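Local coordinates for protein geranyltranstransferase (Staphylococcus aureus, PDB 1RTR) that catalyses prenyl transfer as a farnesyl pyrophosphate synthase, most likely extending geranyl diphosphate with isopentenyl diphosphate to the C15 isoprenoid precursor, at residues Asp55-Glu60 / Glu274-Lys279; Pro47-Leu52 / Phe184-Ala189; Ala264-Leu269 / His280-Val285; Met65-Ala70 / Glu121-Asp126. One frame throughout, in Å; residues are numbered along the deposited sequence.

Interaction 1: residues Asp55-Glu60 / Glu274-Lys279; sequences DSLNTE and EQFNTK
Asn58 meets Gln275 and Phe276 at the Schellman motif that ends helix 45-56, just where the connection between helix 245-270 and helix 279-289 runs past. Asn58 is the C-prime residue, with positive phi, and its N turns back to Asp55 O at 3.1 Å.

The polar part is built round the Asn58 side chain. With CG anti to the carbonyl carbon (chi1 -59°), the amide points at residues 274-279, and ND2 gives Gln275 O a nearly straight bond of 3.1 Å, 170° at the hydrogen. The acceptor lies close to the amide plane of Asn58, yet ND2 itself stands well above the plane of that carbonyl. The other end of the amide is held by a water that donates to Asn58 OD1 at 2.7 Å and to Ser56 O, also at 2.7 Å, so both ends of the amide are fixed. Asn277 N donates to the same water, at 2.8 Å. Ser56 OG turns back to Leu52 O in its own helix.

The apolar part centres on the Phe276 ring. Leu57 CD1 sits over one face in a CH-pi contact, 4.1 Å from the ring centroid and 19° off the normal, while Gln275 CG covers the opposite face. Val195, in the loop between helix 179-193 and helix 197-227 of this all-alpha prenyl synthase, touches both Leu57 and Phe276.

Backbone oxygens on both sides also meet carbon: Ser56 O lies 3.4 Å from Phe276 CB, and Asn277 O lies 3.5 Å from Ser56 CB.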
loop_
_atom_site.group_PDB
_atom_site.type_symbol
_atom_site.label_atom_id
_atom_site.label_comp_id
_atom_site.label_asym_id
_atom_site.label_seq_id
_atom_site.Cartn_x
_atom_site.Cartn_y
_atom_site.Cartn_z
ATOM N N ASP A 55 7.466 -22.525 12.205
ATOM C CA ASP A 55 8.152 -23.769 12.526
ATOM C C ASP A 55 8.012 -24.150 14.006
ATOM O O ASP A 55 7.774 -25.316 14.319
ATOM C CB ASP A 55 9.625 -23.712 12.114
ATOM C CG ASP A 55 10.281 -25.077 12.158
ATOM O OD1 ASP A 55 11.155 -25.304 13.026
ATOM O OD2 ASP A 55 9.956 -26.001 11.380
ATOM N N SER A 56 8.141 -23.163 14.901
ATOM C CA SER A 56 7.910 -23.362 16.331
ATOM C C SER A 56 6.506 -23.828 16.598
ATOM O O SER A 56 6.246 -24.505 17.597
ATOM C CB SER A 56 8.108 -22.064 17.112
ATOM O OG SER A 56 9.293 -21.405 16.731
ATOM N N LEU A 57 5.585 -23.428 15.734
ATOM C CA LEU A 57 4.184 -23.763 15.930
ATOM C C LEU A 57 3.769 -25.037 15.175
ATOM O O LEU A 57 2.576 -25.265 14.940
ATOM C CB LEU A 57 3.314 -22.568 15.544
ATOM C CG LEU A 57 2.841 -21.510 16.564
ATOM C CD1 LEU A 57 3.606 -21.481 17.905
ATOM C CD2 LEU A 57 2.840 -20.134 15.884
ATOM N N ASN A 58 4.752 -25.864 14.802
ATOM C CA ASN A 58 4.496 -27.177 14.196
ATOM C C ASN A 58 3.844 -27.104 12.808
ATOM O O ASN A 58 3.132 -28.020 12.391
ATOM C CB ASN A 58 3.643 -28.056 15.131
ATOM C CG ASN A 58 4.300 -28.296 16.483
ATOM O OD1 ASN A 58 5.527 -28.272 16.615
ATOM N ND2 ASN A 58 3.474 -28.525 17.499
ATOM N N THR A 59 4.095 -26.014 12.096
ATOM C CA THR A 59 3.401 -25.757 10.852
ATOM C C THR A 59 4.420 -25.667 9.742
ATOM O O THR A 59 5.546 -25.210 9.960
ATOM C CB THR A 59 2.591 -24.463 10.991
ATOM O OG1 THR A 59 1.562 -24.671 11.966
ATOM C CG2 THR A 59 1.799 -24.158 9.729
ATOM N N GLU A 60 4.038 -26.130 8.554
ATOM C CA GLU A 60 4.924 -26.052 7.395
ATOM C C GLU A 60 5.309 -24.598 7.113
ATOM O O GLU A 60 4.473 -23.798 6.699
ATOM C CB GLU A 60 4.283 -26.711 6.165
ATOM C CG GLU A 60 5.132 -26.652 4.901
ATOM C CD GLU A 60 6.585 -27.023 5.151
ATOM O OE1 GLU A 60 7.491 -26.357 4.566
ATOM O OE2 GLU A 60 6.816 -27.983 5.933
ATOM N N GLU A 274 3.573 -26.760 26.079
ATOM C CA GLU A 274 4.786 -27.542 25.811
ATOM C C GLU A 274 4.864 -28.282 24.467
ATOM O O GLU A 274 5.953 -28.688 24.050
ATOM C CB GLU A 274 5.102 -28.473 26.996
ATOM C CG GLU A 274 4.366 -29.814 27.015
ATOM C CD GLU A 274 5.290 -30.974 27.386
ATOM O OE1 GLU A 274 5.473 -31.231 28.607
ATOM O OE2 GLU A 274 5.847 -31.617 26.455
ATOM N N GLN A 275 3.723 -28.416 23.791
ATOM C CA GLN A 275 3.664 -29.007 22.452
ATOM C C GLN A 275 4.368 -28.162 21.391
ATOM O O GLN A 275 4.676 -28.667 20.309
ATOM C CB GLN A 275 2.216 -29.279 22.046
ATOM C CG GLN A 275 1.598 -28.212 21.166
ATOM C CD GLN A 275 0.107 -28.379 21.016
ATOM O OE1 GLN A 275 -0.629 -28.318 21.996
ATOM N NE2 GLN A 275 -0.346 -28.590 19.789
ATOM N N PHE A 276 4.616 -26.887 21.700
ATOM C CA PHE A 276 5.405 -26.008 20.835
ATOM C C PHE A 276 6.817 -25.860 21.386
ATOM O O PHE A 276 6.998 -25.525 22.549
ATOM C CB PHE A 276 4.754 -24.620 20.668
ATOM C CG PHE A 276 3.305 -24.663 20.270
ATOM C CD1 PHE A 276 2.912 -25.221 19.049
ATOM C CD2 PHE A 276 2.330 -24.150 21.111
ATOM C CE1 PHE A 276 1.560 -25.272 18.675
ATOM C CE2 PHE A 276 0.981 -24.191 20.753
ATOM C CZ PHE A 276 0.595 -24.757 19.523
ATOM N N ASN A 277 7.802 -26.114 20.531
ATOM C CA ASN A 277 9.217 -25.968 20.846
ATOM C C ASN A 277 9.741 -24.584 20.425
ATOM O O ASN A 277 9.817 -24.265 19.231
ATOM C CB ASN A 277 10.005 -27.074 20.135
ATOM C CG ASN A 277 11.445 -27.168 20.595
ATOM O OD1 ASN A 277 11.839 -28.167 21.182
ATOM N ND2 ASN A 277 12.248 -26.140 20.314
ATOM N N THR A 278 10.143 -23.784 21.407
ATOM C CA THR A 278 10.466 -22.379 21.180
ATOM C C THR A 278 11.952 -22.096 21.016
ATOM O O THR A 278 12.359 -20.935 20.965
ATOM C CB THR A 278 9.914 -21.523 22.323
ATOM O OG1 THR A 278 10.552 -21.906 23.548
ATOM C CG2 THR A 278 8.428 -21.827 22.574
ATOM N N LYS A 279 12.768 -23.139 20.915
ATOM C CA LYS A 279 14.215 -22.950 20.811
ATOM C C LYS A 279 14.586 -21.864 19.792
ATOM O O LYS A 279 15.520 -21.089 20.023
ATOM C CB LYS A 279 14.932 -24.304 20.585
ATOM C CG LYS A 279 16.009 -24.381 19.477
ATOM C CD LYS A 279 15.775 -25.603 18.548
ATOM C CE LYS A 279 14.815 -25.289 17.366
ATOM N NZ LYS A 279 13.607 -26.192 17.283
HETATM O O HOH W 1 7.481 -26.841 17.887
#

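Interaction 2: residues Pro47-Leu52 / Phe184-Ala189; sequences PVLLLL and FAVMSA
Leu50 goes knob-into-hole between Phe184, Ala185, Ser188 and Ala189, joining helix 45-56 to helix 179-193 in the buried interior of the all-alpha isoprenoid synthase fold. The two segments run in roughly the same direction, crossing at -28° with their axes only 7.8 Å apart, and the small side chains of Ala185 and Ala189 at the interface are consistent with so close an approach.

Most of the contact is apolar. Leu50 CB lies against Ala185 CB at 3.9 Å, and farther out the CD1 branch comes down on Ala189 CB at 3.8 Å. The other branch, CD2, heads for the Phe184 ring and passes CE1 at 4.2 Å; Ser188 CB lies over a face of that ring. Because Leu50 CG is anti to the backbone N (chi1 161°), both methyls are carried into the hollow of the facing helix. CD2 is modelled very near Ser188 OG, a closeness best treated as doubtful at this resolution. Beside it, Leu49 brings its CD2 to Val186 CG1 at 3.9 Å, the two side chains meeting at a slant, and sets its CG beside Ala185 CB.

Helix 197-227 borders this side, with Leu210 on Leu49 and Leu203 on Val186, while Leu71 of helix 65-83 touches Phe184 and Ala185. The contact is thus buried among helices.

Backbone oxygens take part where the two helices are closest. Leu50 O rests 3.7 Å from Ala189 CB, and Leu50 CA makes a CA-H...O contact to Ala185 O, 3.6 Å long with 139° at the hydrogen.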
loop_
_atom_site.group_PDB
_atom_site.type_symbol
_atom_site.label_atom_id
_atom_site.label_comp_id
_atom_site.label_asym_id
_atom_site.label_seq_id
_atom_site.Cartn_x
_atom_site.Cartn_y
_atom_site.Cartn_z
ATOM N N PRO A 47 11.157 -11.397 7.681
ATOM C CA PRO A 47 10.747 -12.641 7.020
ATOM C C PRO A 47 11.177 -13.860 7.803
ATOM O O PRO A 47 10.371 -14.772 7.987
ATOM C CB PRO A 47 11.476 -12.602 5.658
ATOM C CG PRO A 47 12.447 -11.494 5.727
ATOM C CD PRO A 47 11.928 -10.539 6.766
ATOM N N VAL A 48 12.420 -13.866 8.274
ATOM C CA VAL A 48 12.952 -15.029 8.974
ATOM C C VAL A 48 12.182 -15.296 10.260
ATOM O O VAL A 48 11.814 -16.447 10.542
ATOM C CB VAL A 48 14.460 -14.896 9.214
ATOM C CG1 VAL A 48 14.895 -15.744 10.390
ATOM C CG2 VAL A 48 15.227 -15.324 7.947
ATOM N N LEU A 49 11.917 -14.231 11.017
ATOM C CA LEU A 49 11.064 -14.303 12.200
ATOM C C LEU A 49 9.754 -14.992 11.890
ATOM O O LEU A 49 9.362 -15.906 12.612
ATOM C CB LEU A 49 10.800 -12.909 12.774
ATOM C CG LEU A 49 10.073 -12.822 14.120
ATOM C CD1 LEU A 49 10.726 -13.728 15.170
ATOM C CD2 LEU A 49 10.054 -11.386 14.607
ATOM N N LEU A 50 9.085 -14.569 10.816
ATOM C CA LEU A 50 7.776 -15.125 10.457
ATOM C C LEU A 50 7.888 -16.622 10.142
ATOM O O LEU A 50 7.132 -17.448 10.676
ATOM C CB LEU A 50 7.150 -14.315 9.310
ATOM C CG LEU A 50 6.021 -14.701 8.330
ATOM C CD1 LEU A 50 5.066 -15.788 8.765
ATOM C CD2 LEU A 50 5.238 -13.458 7.948
ATOM N N LEU A 51 8.853 -16.957 9.289
ATOM C CA LEU A 51 9.177 -18.344 8.961
ATOM C C LEU A 51 9.464 -19.193 10.207
ATOM O O LEU A 51 8.828 -20.240 10.409
ATOM C CB LEU A 51 10.359 -18.376 7.981
ATOM C CG LEU A 51 10.104 -18.326 6.456
ATOM C CD1 LEU A 51 8.637 -18.042 6.029
ATOM C CD2 LEU A 51 11.074 -17.370 5.777
ATOM N N LEU A 52 10.386 -18.738 11.060
ATOM C CA LEU A 52 10.731 -19.490 12.284
ATOM C C LEU A 52 9.564 -19.630 13.266
ATOM O O LEU A 52 9.403 -20.690 13.888
ATOM C CB LEU A 52 11.980 -18.917 12.969
ATOM C CG LEU A 52 13.293 -19.115 12.177
ATOM C CD1 LEU A 52 14.413 -18.246 12.679
ATOM C CD2 LEU A 52 13.730 -20.569 12.158
ATOM N N PHE A 184 3.673 -8.189 13.421
ATOM C CA PHE A 184 3.023 -8.794 12.268
ATOM C C PHE A 184 3.656 -10.153 11.952
ATOM O O PHE A 184 2.943 -11.132 11.751
ATOM C CB PHE A 184 3.090 -7.897 11.017
ATOM C CG PHE A 184 2.630 -8.599 9.772
ATOM C CD1 PHE A 184 3.552 -9.172 8.906
ATOM C CD2 PHE A 184 1.272 -8.754 9.519
ATOM C CE1 PHE A 184 3.127 -9.872 7.788
ATOM C CE2 PHE A 184 0.835 -9.449 8.415
ATOM C CZ PHE A 184 1.770 -10.008 7.537
ATOM N N ALA A 185 4.986 -10.203 11.916
ATOM C CA ALA A 185 5.709 -11.442 11.611
ATOM C C ALA A 185 5.252 -12.596 12.481
ATOM O O ALA A 185 4.856 -13.642 11.951
ATOM C CB ALA A 185 7.232 -11.254 11.709
ATOM N N VAL A 186 5.249 -12.426 13.805
ATOM C CA VAL A 186 4.893 -13.575 14.640
ATOM C C VAL A 186 3.400 -13.864 14.667
ATOM O O VAL A 186 3.023 -15.044 14.715
ATOM C CB VAL A 186 5.598 -13.625 16.066
ATOM C CG1 VAL A 186 6.681 -12.572 16.210
ATOM C CG2 VAL A 186 4.586 -13.632 17.247
ATOM N N MET A 187 2.560 -12.817 14.597
ATOM C CA MET A 187 1.105 -12.984 14.703
ATOM C C MET A 187 0.462 -13.447 13.397
ATOM O O MET A 187 -0.520 -14.207 13.416
ATOM C CB MET A 187 0.411 -11.705 15.211
ATOM C CG MET A 187 0.789 -11.263 16.632
ATOM S SD MET A 187 0.731 -12.581 17.911
ATOM C CE MET A 187 -1.068 -12.716 18.082
ATOM N N SER A 188 0.992 -12.994 12.265
ATOM C CA SER A 188 0.576 -13.560 10.980
ATOM C C SER A 188 0.846 -15.073 10.993
ATOM O O SER A 188 -0.005 -15.872 10.574
ATOM C CB SER A 188 1.278 -12.874 9.801
ATOM O OG SER A 188 2.637 -13.280 9.711
ATOM N N ALA A 189 2.001 -15.463 11.531
ATOM C CA ALA A 189 2.325 -16.885 11.665
ATOM C C ALA A 189 1.334 -17.580 12.592
ATOM O O ALA A 189 0.791 -18.645 12.274
ATOM C CB ALA A 189 3.769 -17.090 12.134
#

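Interaction 3: residues Ala264-Leu269 / His280-Val285; sequences AAVDEL and HLLEIV
Leu269 is the main bump here: it projects from segment 264-269 of helix 245-270 and forks over the facing helix, one methyl meeting the Leu281 side chain, the other the backbone of Leu282. CD2 lies on Leu281 CB at 3.7 Å. CD1 drops against the start of the next residue, 3.4 Å from Leu282 N, and also touches Leu282 CB at 3.9 Å. CG, anti to the carbonyl carbon (chi1 -65°), directs the fork at this pair.

The two segments form an antiparallel helical hairpin, 175° between their directions and 10.1 Å between axes, closed by the short connection that leads from helix 245-270 into helix 279-289 at the C-terminal end of the fold. One turn back from Leu269, the hollow is shallower: Ala265 offers only its CB, and Val285 lays CG2 against it, 4.1 Å from Ala265 CB. Tyr206 of helix 197-227 packs on Val285, and its OH hydrogen-bonds to Leu281 O, flanking the hairpin.

Val266 holds the more open side. Its CG2 is wedged between two side chains of the other helix, 3.7 Å from Leu282 CD2 and 3.8 Å from Val285 CG1; the valines cross at about a right angle.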
loop_
_atom_site.group_PDB
_atom_site.type_symbol
_atom_site.label_atom_id
_atom_site.label_comp_id
_atom_site.label_asym_id
_atom_site.label_seq_id
_atom_site.Cartn_x
_atom_site.Cartn_y
_atom_site.Cartn_z
ATOM N N ALA A 264 11.413 -10.299 29.828
ATOM C CA ALA A 264 9.967 -10.411 29.601
ATOM C C ALA A 264 9.667 -11.246 28.351
ATOM O O ALA A 264 8.685 -11.983 28.321
ATOM C CB ALA A 264 9.317 -9.027 29.520
ATOM N N ALA A 265 10.534 -11.135 27.344
ATOM C CA ALA A 265 10.465 -11.969 26.145
ATOM C C ALA A 265 10.648 -13.434 26.523
ATOM O O ALA A 265 9.731 -14.244 26.315
ATOM C CB ALA A 265 11.514 -11.547 25.127
ATOM N N VAL A 266 11.822 -13.747 27.094
ATOM C CA VAL A 266 12.174 -15.088 27.589
ATOM C C VAL A 266 11.103 -15.640 28.531
ATOM O O VAL A 266 10.745 -16.812 28.449
ATOM C CB VAL A 266 13.574 -15.093 28.282
ATOM C CG1 VAL A 266 13.878 -16.431 28.967
ATOM C CG2 VAL A 266 14.663 -14.776 27.289
ATOM N N ASP A 267 10.580 -14.788 29.406
ATOM C CA ASP A 267 9.498 -15.168 30.305
ATOM C C ASP A 267 8.341 -15.684 29.478
ATOM O O ASP A 267 7.880 -16.791 29.689
ATOM C CB ASP A 267 9.056 -13.972 31.158
ATOM C CG ASP A 267 8.315 -14.382 32.418
ATOM O OD1 ASP A 267 7.784 -13.494 33.123
ATOM O OD2 ASP A 267 8.218 -15.565 32.791
ATOM N N GLU A 268 7.915 -14.887 28.500
ATOM C CA GLU A 268 6.716 -15.170 27.695
ATOM C C GLU A 268 6.765 -16.499 26.927
ATOM O O GLU A 268 5.770 -17.222 26.851
ATOM C CB GLU A 268 6.416 -13.999 26.750
ATOM C CG GLU A 268 5.657 -12.854 27.408
ATOM C CD GLU A 268 4.301 -13.267 27.968
ATOM O OE1 GLU A 268 3.668 -12.448 28.691
ATOM O OE2 GLU A 268 3.862 -14.411 27.682
ATOM N N LEU A 269 7.935 -16.809 26.381
ATOM C CA LEU A 269 8.182 -18.104 25.769
ATOM C C LEU A 269 7.957 -19.276 26.724
ATOM O O LEU A 269 7.311 -20.256 26.337
ATOM C CB LEU A 269 9.582 -18.151 25.154
ATOM C CG LEU A 269 9.804 -17.199 23.973
ATOM C CD1 LEU A 269 11.223 -17.300 23.467
ATOM C CD2 LEU A 269 8.803 -17.436 22.837
ATOM N N HIS A 280 13.827 -21.776 18.698
ATOM C CA HIS A 280 14.092 -20.799 17.632
ATOM C C HIS A 280 13.812 -19.356 18.053
ATOM O O HIS A 280 14.636 -18.456 17.840
ATOM C CB HIS A 280 13.263 -21.131 16.388
ATOM C CG HIS A 280 13.865 -22.193 15.522
ATOM N ND1 HIS A 280 15.229 -22.344 15.364
ATOM C CD2 HIS A 280 13.289 -23.163 14.772
ATOM C CE1 HIS A 280 15.464 -23.363 14.556
ATOM N NE2 HIS A 280 14.304 -23.876 14.184
ATOM N N LEU A 281 12.627 -19.152 18.623
ATOM C CA LEU A 281 12.220 -17.858 19.144
ATOM C C LEU A 281 13.231 -17.395 20.202
ATOM O O LEU A 281 13.784 -16.291 20.106
ATOM C CB LEU A 281 10.802 -17.950 19.720
ATOM C CG LEU A 281 9.565 -17.707 18.836
ATOM C CD1 LEU A 281 9.839 -17.780 17.335
ATOM C CD2 LEU A 281 8.459 -18.664 19.213
ATOM N N LEU A 282 13.499 -18.273 21.172
ATOM C CA LEU A 282 14.479 -18.036 22.228
ATOM C C LEU A 282 15.843 -17.705 21.654
ATOM O O LEU A 282 16.553 -16.860 22.194
ATOM C CB LEU A 282 14.562 -19.250 23.163
ATOM C CG LEU A 282 15.191 -19.180 24.566
ATOM C CD1 LEU A 282 16.625 -19.726 24.555
ATOM C CD2 LEU A 282 15.156 -17.773 25.190
ATOM N N GLU A 283 16.202 -18.350 20.549
ATOM C CA GLU A 283 17.470 -18.058 19.884
ATOM C C GLU A 283 17.505 -16.650 19.284
ATOM O O GLU A 283 18.553 -16.005 19.288
ATOM C CB GLU A 283 17.764 -19.100 18.807
ATOM C CG GLU A 283 19.147 -19.737 18.881
ATOM C CD GLU A 283 19.164 -21.135 18.280
ATOM O OE1 GLU A 283 19.508 -22.105 19.006
ATOM O OE2 GLU A 283 18.818 -21.266 17.076
ATOM N N ILE A 284 16.365 -16.181 18.766
ATOM C CA ILE A 284 16.274 -14.828 18.210
ATOM C C ILE A 284 16.382 -13.768 19.309
ATOM O O ILE A 284 17.048 -12.748 19.117
ATOM C CB ILE A 284 14.991 -14.648 17.340
ATOM C CG1 ILE A 284 15.251 -15.124 15.915
ATOM C CG2 ILE A 284 14.512 -13.183 17.295
ATOM C CD1 ILE A 284 14.136 -15.973 15.376
ATOM N N VAL A 285 15.746 -14.025 20.452
ATOM C CA VAL A 285 15.894 -13.177 21.637
ATOM C C VAL A 285 17.366 -12.963 21.967
ATOM O O VAL A 285 17.791 -11.832 22.213
ATOM C CB VAL A 285 15.210 -13.772 22.887
ATOM C CG1 VAL A 285 15.468 -12.888 24.111
ATOM C CG2 VAL A 285 13.725 -13.943 22.667
#

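Interaction 4: residues Met65-Ala70 / Glu121-Asp126; sequences MKSAIA and ELISSD
The first turns of helix 65-83 lie against the C-terminal end of helix 105-124, with Lys66 draped over Leu122 and Asp126. The aliphatic stem of Lys66 does the touching: CB comes within 3.4 Å of Asp126 OD1, and CD sits 3.4 Å from Leu122 O. Bends along the chain carry NZ past the carboxylate, 5.3 Å from Asp126 OD2, the opposite charges near but not in contact.

Asp126 joins the two helix ends of this all-alpha fold through water. Its CG stands anti to the backbone N (chi1 -170°), turning OD1 toward the first turn of helix 65-83; one water there accepts from Ser67 N at 2.7 Å and donates to OD1 at 2.9 Å, and a second lies between Lys66 N and OD1. The other oxygen, OD2, is taken by Arg128 N.

Gln139 of the second subunit packs on Ser124 and Ser125, at the dimer interface. Leu122 CD2 reaches over to Ile69 CG2 and CB, the two side chains meeting at a slant. Deeper in, Ile123 turns its CG1 arm between Ser67 and Ala70: CG1 is 3.8 Å from Ser67 OG, and CD1 meets Ala70 CB at 3.6 Å.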
loop_
_atom_site.group_PDB
_atom_site.type_symbol
_atom_site.label_atom_id
_atom_site.label_comp_id
_atom_site.label_asym_id
_atom_site.label_seq_id
_atom_site.Cartn_x
_atom_site.Cartn_y
_atom_site.Cartn_z
ATOM N N MET A 65 5.688 -18.269 3.219
ATOM C CA MET A 65 6.704 -17.652 2.367
ATOM C C MET A 65 6.223 -16.385 1.672
ATOM O O MET A 65 6.941 -15.382 1.666
ATOM C CB MET A 65 7.277 -18.614 1.332
ATOM C CG MET A 65 8.476 -17.993 0.588
ATOM S SD MET A 65 9.895 -17.736 1.688
ATOM C CE MET A 65 10.332 -16.228 1.359
ATOM N N LYS A 66 5.025 -16.422 1.088
ATOM C CA LYS A 66 4.511 -15.246 0.397
ATOM C C LYS A 66 4.317 -14.073 1.363
ATOM O O LYS A 66 4.710 -12.949 1.041
ATOM C CB LYS A 66 3.244 -15.566 -0.408
ATOM C CG LYS A 66 3.519 -16.303 -1.732
ATOM C CD LYS A 66 2.536 -15.885 -2.832
ATOM C CE LYS A 66 2.181 -17.035 -3.788
ATOM N NZ LYS A 66 3.228 -17.222 -4.845
ATOM N N SER A 67 3.750 -14.348 2.546
ATOM C CA SER A 67 3.582 -13.330 3.596
ATOM C C SER A 67 4.922 -12.734 4.025
ATOM O O SER A 67 5.049 -11.515 4.148
ATOM C CB SER A 67 2.850 -13.905 4.811
ATOM O OG SER A 67 1.498 -14.189 4.495
ATOM N N ALA A 68 5.923 -13.603 4.221
ATOM C CA ALA A 68 7.293 -13.187 4.506
ATOM C C ALA A 68 7.876 -12.309 3.402
ATOM O O ALA A 68 8.519 -11.292 3.696
ATOM C CB ALA A 68 8.188 -14.403 4.758
ATOM N N ILE A 69 7.660 -12.690 2.140
ATOM C CA ILE A 69 8.117 -11.874 1.007
ATOM C C ILE A 69 7.425 -10.514 1.023
ATOM O O ILE A 69 8.084 -9.474 0.906
ATOM C CB ILE A 69 7.864 -12.587 -0.351
ATOM C CG1 ILE A 69 8.664 -13.890 -0.460
ATOM C CG2 ILE A 69 8.206 -11.674 -1.508
ATOM C CD1 ILE A 69 10.192 -13.703 -0.354
ATOM N N ALA A 70 6.096 -10.530 1.160
ATOM C CA ALA A 70 5.319 -9.309 1.363
ATOM C C ALA A 70 5.912 -8.446 2.471
ATOM O O ALA A 70 6.155 -7.257 2.271
ATOM C CB ALA A 70 3.878 -9.635 1.665
ATOM N N GLU A 121 -0.828 -7.641 -3.157
ATOM C CA GLU A 121 -1.093 -8.570 -4.249
ATOM C C GLU A 121 -0.605 -9.963 -3.910
ATOM O O GLU A 121 -1.312 -10.941 -4.132
ATOM C CB GLU A 121 -0.410 -8.091 -5.526
ATOM C CG GLU A 121 -1.095 -8.547 -6.797
ATOM C CD GLU A 121 -0.211 -9.442 -7.638
ATOM O OE1 GLU A 121 0.238 -10.486 -7.097
ATOM O OE2 GLU A 121 0.036 -9.097 -8.837
ATOM N N LEU A 122 0.605 -10.039 -3.365
ATOM C CA LEU A 122 1.252 -11.309 -3.052
ATOM C C LEU A 122 0.491 -12.155 -2.036
ATOM O O LEU A 122 0.338 -13.361 -2.230
ATOM C CB LEU A 122 2.693 -11.071 -2.591
ATOM C CG LEU A 122 3.738 -12.128 -2.973
ATOM C CD1 LEU A 122 3.610 -12.613 -4.433
ATOM C CD2 LEU A 122 5.123 -11.587 -2.709
ATOM N N ILE A 123 0.001 -11.535 -0.961
ATOM C CA ILE A 123 -0.733 -12.285 0.055
ATOM C C ILE A 123 -2.079 -12.694 -0.506
ATOM O O ILE A 123 -2.493 -13.850 -0.351
ATOM C CB ILE A 123 -0.893 -11.484 1.384
ATOM C CG1 ILE A 123 0.429 -11.455 2.146
ATOM C CG2 ILE A 123 -2.009 -12.083 2.265
ATOM C CD1 ILE A 123 0.603 -10.248 2.992
ATOM N N SER A 124 -2.744 -11.749 -1.167
ATOM C CA SER A 124 -4.081 -11.984 -1.707
ATOM C C SER A 124 -4.098 -13.069 -2.791
ATOM O O SER A 124 -5.146 -13.661 -3.061
ATOM C CB SER A 124 -4.698 -10.683 -2.223
ATOM O OG SER A 124 -4.049 -10.234 -3.394
ATOM N N SER A 125 -2.931 -13.349 -3.369
ATOM C CA SER A 125 -2.804 -14.373 -4.405
ATOM C C SER A 125 -2.258 -15.721 -3.940
ATOM O O SER A 125 -2.186 -16.658 -4.736
ATOM C CB SER A 125 -1.956 -13.849 -5.569
ATOM O OG SER A 125 -0.588 -13.799 -5.214
ATOM N N ASP A 126 -1.885 -15.834 -2.666
ATOM C CA ASP A 126 -1.294 -17.067 -2.135
ATOM C C ASP A 126 -2.284 -18.209 -1.963
ATOM O O ASP A 126 -3.086 -18.216 -1.026
ATOM C CB ASP A 126 -0.599 -16.795 -0.805
ATOM C CG ASP A 126 0.233 -17.968 -0.321
ATOM O OD1 ASP A 126 0.923 -17.801 0.704
ATOM O OD2 ASP A 126 0.272 -19.089 -0.885
HETATM O O HOH W 2 3.266 -18.740 0.794
HETATM O O HOH W 3 2.085 -16.452 3.019
#

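The four contacts join helices of one all-alpha bundle. Interactions 1 and 2 share helix 45-56, their centres 13 Å apart. Centre to centre, interaction 3 lies 13 Å from interaction 1 and 14 Å from interaction 2, and touches both: His280 and Leu281 pack on Asp55 and Ser56, and Ile284 meets Leu49 and Leu52. Interaction 4 is 12 Å from interaction 2, where Leu50 and Leu51 pack on the start of helix 65-83, but 26 Å from interaction 3. Along the chain, interaction 4 nests inside interactions 1 and 2, whose segments alternate; interaction 3 follows interaction 2 and alternates with interaction 1. Helix 45-56 thus links the C-terminal hairpin to the side bordering the second subunit.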